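Local coordinates for protein D-aminoacyl-tRNA deacylase (PDB 1YQE) that probably hydrolyses D-aminoacyl-tRNA to free tRNA and a D-amino acid, with zinc as cofactor, counteracting the toxicity of mischarged tRNA, at residues Pro132-Gly144 against Thr197-Thr209. Sequence-based numbering, arbitrary orientation.
With POP (pyrophosphate 2-), chain B.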
# COMPACT_ATOMS: atom_id res chain seq x y z
N PRO A 132 16.34 -5.47 14.08
CA PRO A 132 15.86 -6.75 14.61
C PRO A 132 14.58 -6.70 15.45
O PRO A 132 13.80 -7.65 15.44
CB PRO A 132 17.05 -7.25 15.42
CG PRO A 132 18.22 -6.66 14.72
CD PRO A 132 17.75 -5.25 14.46
N GLU A 133 14.37 -5.59 16.16
CA GLU A 133 13.18 -5.47 17.00
C GLU A 133 11.92 -5.18 16.18
O GLU A 133 10.81 -5.19 16.72
CB GLU A 133 13.37 -4.36 18.05
CG GLU A 133 13.24 -2.94 17.51
CD GLU A 133 14.50 -2.42 16.85
OE1 GLU A 133 15.24 -3.21 16.22
OE2 GLU A 133 14.75 -1.19 16.94
N PHE A 134 12.10 -4.91 14.89
CA PHE A 134 10.97 -4.62 14.01
C PHE A 134 10.56 -5.82 13.18
O PHE A 134 11.36 -6.70 12.86
CB PHE A 134 11.30 -3.47 13.06
CG PHE A 134 11.04 -2.11 13.63
CD1 PHE A 134 11.85 -1.59 14.64
CD2 PHE A 134 9.97 -1.35 13.18
CE1 PHE A 134 11.60 -0.33 15.17
CE2 PHE A 134 9.71 -0.09 13.71
CZ PHE A 134 10.53 0.42 14.71
N GLU A 135 9.28 -5.84 12.81
CA GLU A 135 8.75 -6.92 12.00
C GLU A 135 7.96 -6.31 10.85
O GLU A 135 7.41 -5.22 10.99
CB GLU A 135 7.84 -7.80 12.85
CG GLU A 135 7.29 -9.02 12.14
CD GLU A 135 6.45 -9.89 13.05
OE1 GLU A 135 6.98 -10.36 14.08
OE2 GLU A 135 5.25 -10.10 12.74
N PHE A 136 7.94 -6.98 9.71
CA PHE A 136 7.17 -6.47 8.58
C PHE A 136 5.83 -7.18 8.49
O PHE A 136 5.72 -8.37 8.79
CB PHE A 136 7.88 -6.69 7.25
CG PHE A 136 6.97 -6.51 6.07
CD1 PHE A 136 6.52 -5.24 5.70
CD2 PHE A 136 6.47 -7.61 5.39
CE1 PHE A 136 5.59 -5.07 4.69
CE2 PHE A 136 5.53 -7.45 4.37
CZ PHE A 136 5.09 -6.18 4.02
N THR A 137 4.81 -6.45 8.05
CA THR A 137 3.50 -7.04 7.89
C THR A 137 2.65 -6.20 6.94
O THR A 137 2.79 -4.98 6.87
CB THR A 137 2.75 -7.16 9.24
OG1 THR A 137 1.57 -7.95 9.05
CG2 THR A 137 2.36 -5.79 9.77
N MET A 138 1.80 -6.88 6.20
CA MET A 138 0.89 -6.20 5.31
C MET A 138 -0.27 -5.80 6.20
O MET A 138 -0.41 -6.31 7.32
CB MET A 138 0.36 -7.16 4.24
CG MET A 138 1.34 -7.51 3.14
SD MET A 138 1.77 -6.07 2.15
CE MET A 138 0.25 -5.80 1.24
N GLU A 139 -1.07 -4.86 5.73
CA GLU A 139 -2.27 -4.43 6.42
C GLU A 139 -3.33 -4.60 5.35
O GLU A 139 -3.06 -4.36 4.17
CB GLU A 139 -2.21 -2.96 6.83
CG GLU A 139 -1.50 -2.67 8.13
CD GLU A 139 -1.58 -1.20 8.49
OE1 GLU A 139 -2.71 -0.69 8.66
OE2 GLU A 139 -0.52 -0.55 8.59
N VAL A 140 -4.52 -5.03 5.73
CA VAL A 140 -5.59 -5.19 4.75
C VAL A 140 -5.98 -3.79 4.28
O VAL A 140 -5.55 -2.79 4.85
CB VAL A 140 -6.82 -5.87 5.37
CG1 VAL A 140 -6.48 -7.30 5.76
CG2 VAL A 140 -7.30 -5.08 6.58
N THR A 141 -6.79 -3.73 3.23
CA THR A 141 -7.27 -2.45 2.72
C THR A 141 -8.20 -1.85 3.76
O THR A 141 -9.11 -2.52 4.25
CB THR A 141 -8.05 -2.64 1.41
OG1 THR A 141 -7.15 -3.10 0.39
CG2 THR A 141 -8.70 -1.34 0.97
N HIS A 142 -7.96 -0.60 4.12
CA HIS A 142 -8.80 0.10 5.09
C HIS A 142 -8.44 1.57 5.18
O HIS A 142 -7.34 1.98 4.80
CB HIS A 142 -8.64 -0.54 6.48
CG HIS A 142 -7.29 -0.33 7.08
ND1 HIS A 142 -7.11 0.28 8.30
CD2 HIS A 142 -6.05 -0.64 6.63
CE1 HIS A 142 -5.81 0.34 8.57
NE2 HIS A 142 -5.15 -0.21 7.57
N HIS A 143 -9.38 2.35 5.71
CA HIS A 143 -9.23 3.79 5.89
C HIS A 143 -9.08 4.58 4.60
O HIS A 143 -8.79 4.03 3.54
CB HIS A 143 -8.05 4.08 6.83
CG HIS A 143 -8.30 3.69 8.25
ND1 HIS A 143 -7.38 3.91 9.26
CD2 HIS A 143 -9.37 3.11 8.84
CE1 HIS A 143 -7.88 3.48 10.40
NE2 HIS A 143 -9.08 2.99 10.18
N GLY A 144 -9.28 5.89 4.71
CA GLY A 144 -9.15 6.76 3.55
C GLY A 144 -7.67 6.98 3.26
O GLY A 144 -6.82 6.50 4.01
N THR A 197 -7.04 -11.86 9.26
CA THR A 197 -7.17 -10.81 10.27
C THR A 197 -6.59 -9.53 9.66
O THR A 197 -6.02 -9.56 8.57
CB THR A 197 -6.40 -11.19 11.55
OG1 THR A 197 -5.09 -11.65 11.21
CG2 THR A 197 -7.15 -12.28 12.31
N HIS A 198 -6.74 -8.41 10.37
CA HIS A 198 -6.28 -7.11 9.87
C HIS A 198 -4.83 -7.01 9.40
O HIS A 198 -4.50 -6.13 8.60
CB HIS A 198 -6.56 -6.01 10.90
CG HIS A 198 -5.84 -6.19 12.20
ND1 HIS A 198 -6.01 -7.29 13.01
CD2 HIS A 198 -4.94 -5.39 12.83
CE1 HIS A 198 -5.26 -7.17 14.08
NE2 HIS A 198 -4.59 -6.03 14.00
N TYR A 199 -3.96 -7.89 9.89
CA TYR A 199 -2.56 -7.85 9.47
C TYR A 199 -2.25 -8.89 8.39
O TYR A 199 -1.08 -9.19 8.12
CB TYR A 199 -1.61 -8.04 10.66
CG TYR A 199 -1.44 -6.79 11.51
CD1 TYR A 199 -1.28 -5.54 10.92
CD2 TYR A 199 -1.40 -6.87 12.90
CE1 TYR A 199 -1.09 -4.39 11.69
CE2 TYR A 199 -1.21 -5.73 13.69
CZ TYR A 199 -1.06 -4.49 13.07
OH TYR A 199 -0.87 -3.36 13.84
N ALA A 200 -3.30 -9.44 7.78
CA ALA A 200 -3.17 -10.42 6.69
C ALA A 200 -1.91 -11.29 6.75
O ALA A 200 -0.98 -11.09 5.97
CB ALA A 200 -3.23 -9.69 5.35
N PRO A 201 -1.88 -12.26 7.67
CA PRO A 201 -0.74 -13.18 7.85
C PRO A 201 -0.35 -13.95 6.59
O PRO A 201 0.82 -13.98 6.21
CB PRO A 201 -1.22 -14.11 8.96
CG PRO A 201 -2.21 -13.29 9.72
CD PRO A 201 -2.96 -12.58 8.62
N ARG A 202 -1.33 -14.59 5.96
CA ARG A 202 -1.06 -15.37 4.75
C ARG A 202 -0.51 -14.46 3.66
O ARG A 202 0.53 -14.76 3.05
CB ARG A 202 -2.33 -16.06 4.25
CG ARG A 202 -3.01 -17.02 5.24
CD ARG A 202 -2.18 -18.28 5.51
NE ARG A 202 -1.04 -18.03 6.38
CZ ARG A 202 -1.14 -17.71 7.67
NH1 ARG A 202 -2.33 -17.60 8.25
NH2 ARG A 202 -0.05 -17.50 8.39
N GLN A 203 -1.19 -13.35 3.41
CA GLN A 203 -0.77 -12.41 2.37
C GLN A 203 0.63 -11.85 2.64
O GLN A 203 1.40 -11.62 1.71
CB GLN A 203 -1.77 -11.26 2.25
CG GLN A 203 -3.16 -11.70 1.77
CD GLN A 203 -4.12 -11.97 2.92
OE1 GLN A 203 -3.76 -12.61 3.91
NE2 GLN A 203 -5.34 -11.48 2.78
N THR A 204 0.96 -11.64 3.91
CA THR A 204 2.28 -11.14 4.28
C THR A 204 3.36 -12.16 3.88
O THR A 204 4.40 -11.80 3.33
CB THR A 204 2.37 -10.87 5.80
OG1 THR A 204 1.50 -9.79 6.14
CG2 THR A 204 3.80 -10.51 6.21
N GLU A 205 3.10 -13.44 4.15
CA GLU A 205 4.06 -14.49 3.81
C GLU A 205 4.18 -14.58 2.29
O GLU A 205 5.27 -14.79 1.75
CB GLU A 205 3.58 -15.83 4.38
CG GLU A 205 3.26 -15.78 5.86
CD GLU A 205 2.61 -17.05 6.38
OE1 GLU A 205 1.77 -17.63 5.66
OE2 GLU A 205 2.92 -17.46 7.52
N ILE A 206 3.06 -14.41 1.60
CA ILE A 206 3.06 -14.46 0.14
C ILE A 206 3.87 -13.29 -0.42
O ILE A 206 4.62 -13.46 -1.40
CB ILE A 206 1.61 -14.46 -0.42
CG1 ILE A 206 0.97 -15.83 -0.16
CG2 ILE A 206 1.60 -14.14 -1.92
CD1 ILE A 206 -0.52 -15.91 -0.46
N MET A 207 3.75 -12.12 0.19
CA MET A 207 4.49 -10.93 -0.26
C MET A 207 6.00 -11.10 -0.07
O MET A 207 6.80 -10.65 -0.89
CB MET A 207 4.04 -9.69 0.51
CG MET A 207 2.69 -9.14 0.09
SD MET A 207 2.76 -8.51 -1.62
CE MET A 207 3.42 -6.88 -1.34
N LEU A 208 6.39 -11.76 1.02
CA LEU A 208 7.80 -11.95 1.32
C LEU A 208 8.50 -13.13 0.64
O LEU A 208 9.73 -13.10 0.48
CB LEU A 208 7.99 -12.08 2.83
CG LEU A 208 7.74 -10.85 3.71
CD1 LEU A 208 7.59 -11.27 5.17
CD2 LEU A 208 8.88 -9.87 3.55
N THR A 209 7.75 -14.15 0.23
CA THR A 209 8.38 -15.34 -0.34
C THR A 209 7.93 -15.88 -1.69
O THR A 209 8.47 -16.88 -2.15
CB THR A 209 8.28 -16.51 0.65
OG1 THR A 209 6.92 -16.93 0.75
CG2 THR A 209 8.78 -16.09 2.03
P1 POP B . -3.66 7.52 11.51
O1 POP B . -3.61 7.42 13.03
O2 POP B . -2.89 8.77 11.08
O3 POP B . -5.09 7.66 11.01
O POP B . -2.89 6.24 10.78
P2 POP B . -3.52 4.70 10.69
O4 POP B . -4.82 4.54 11.42
O5 POP B . -2.52 3.73 11.23
O6 POP B . -3.65 4.46 9.10
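With OG1 of Thr204 lying beside its own backbone N (chi1 -66°) and CG of Met138 likewise beside its N, the threonine hydroxyl reaches the backbone of strand 135-138 and the methionine chain bends over toward Met207. The strand is an edge strand of the mixed sheet, paired through its other edge with strand 88-92, and the first turn of helix 201-209 illustrates how a side chain can stand in for a missing neighbouring strand. Met138 N donates to Thr204 OG1 at 2.9 Å, nearly straight at 170°, while that hydroxyl gives its own proton to Ala200 O at 2.8 Å, from above the carbonyl plane. Replacing Thr204 by an alanine would probably leave Met138 N without its acceptor and take one of the two donors from Ala200 O. Met138 CG packs 3.7 Å from Met207 CG, the two chains crossing at about a right angle. Farther along the helix, Leu208 CD2 lies 3.8 Å from Phe136 CD2, and helix 114-125 packs against both residues through Val121. Before the helix, the type I turn from Thr197 to Ala200 sets Tyr199 beside Glu139, whose CG meets the ring edge 4.0 Å from CE1; Asp84 binds Tyr199 OH and Thr90 binds Glu139 OE2. Beyond Val140 the chain runs on to His143 in the pyrophosphate pocket. Here Val140 N donates to His198 O at 3.1 Å, tilted 29° from the carbonyl plane.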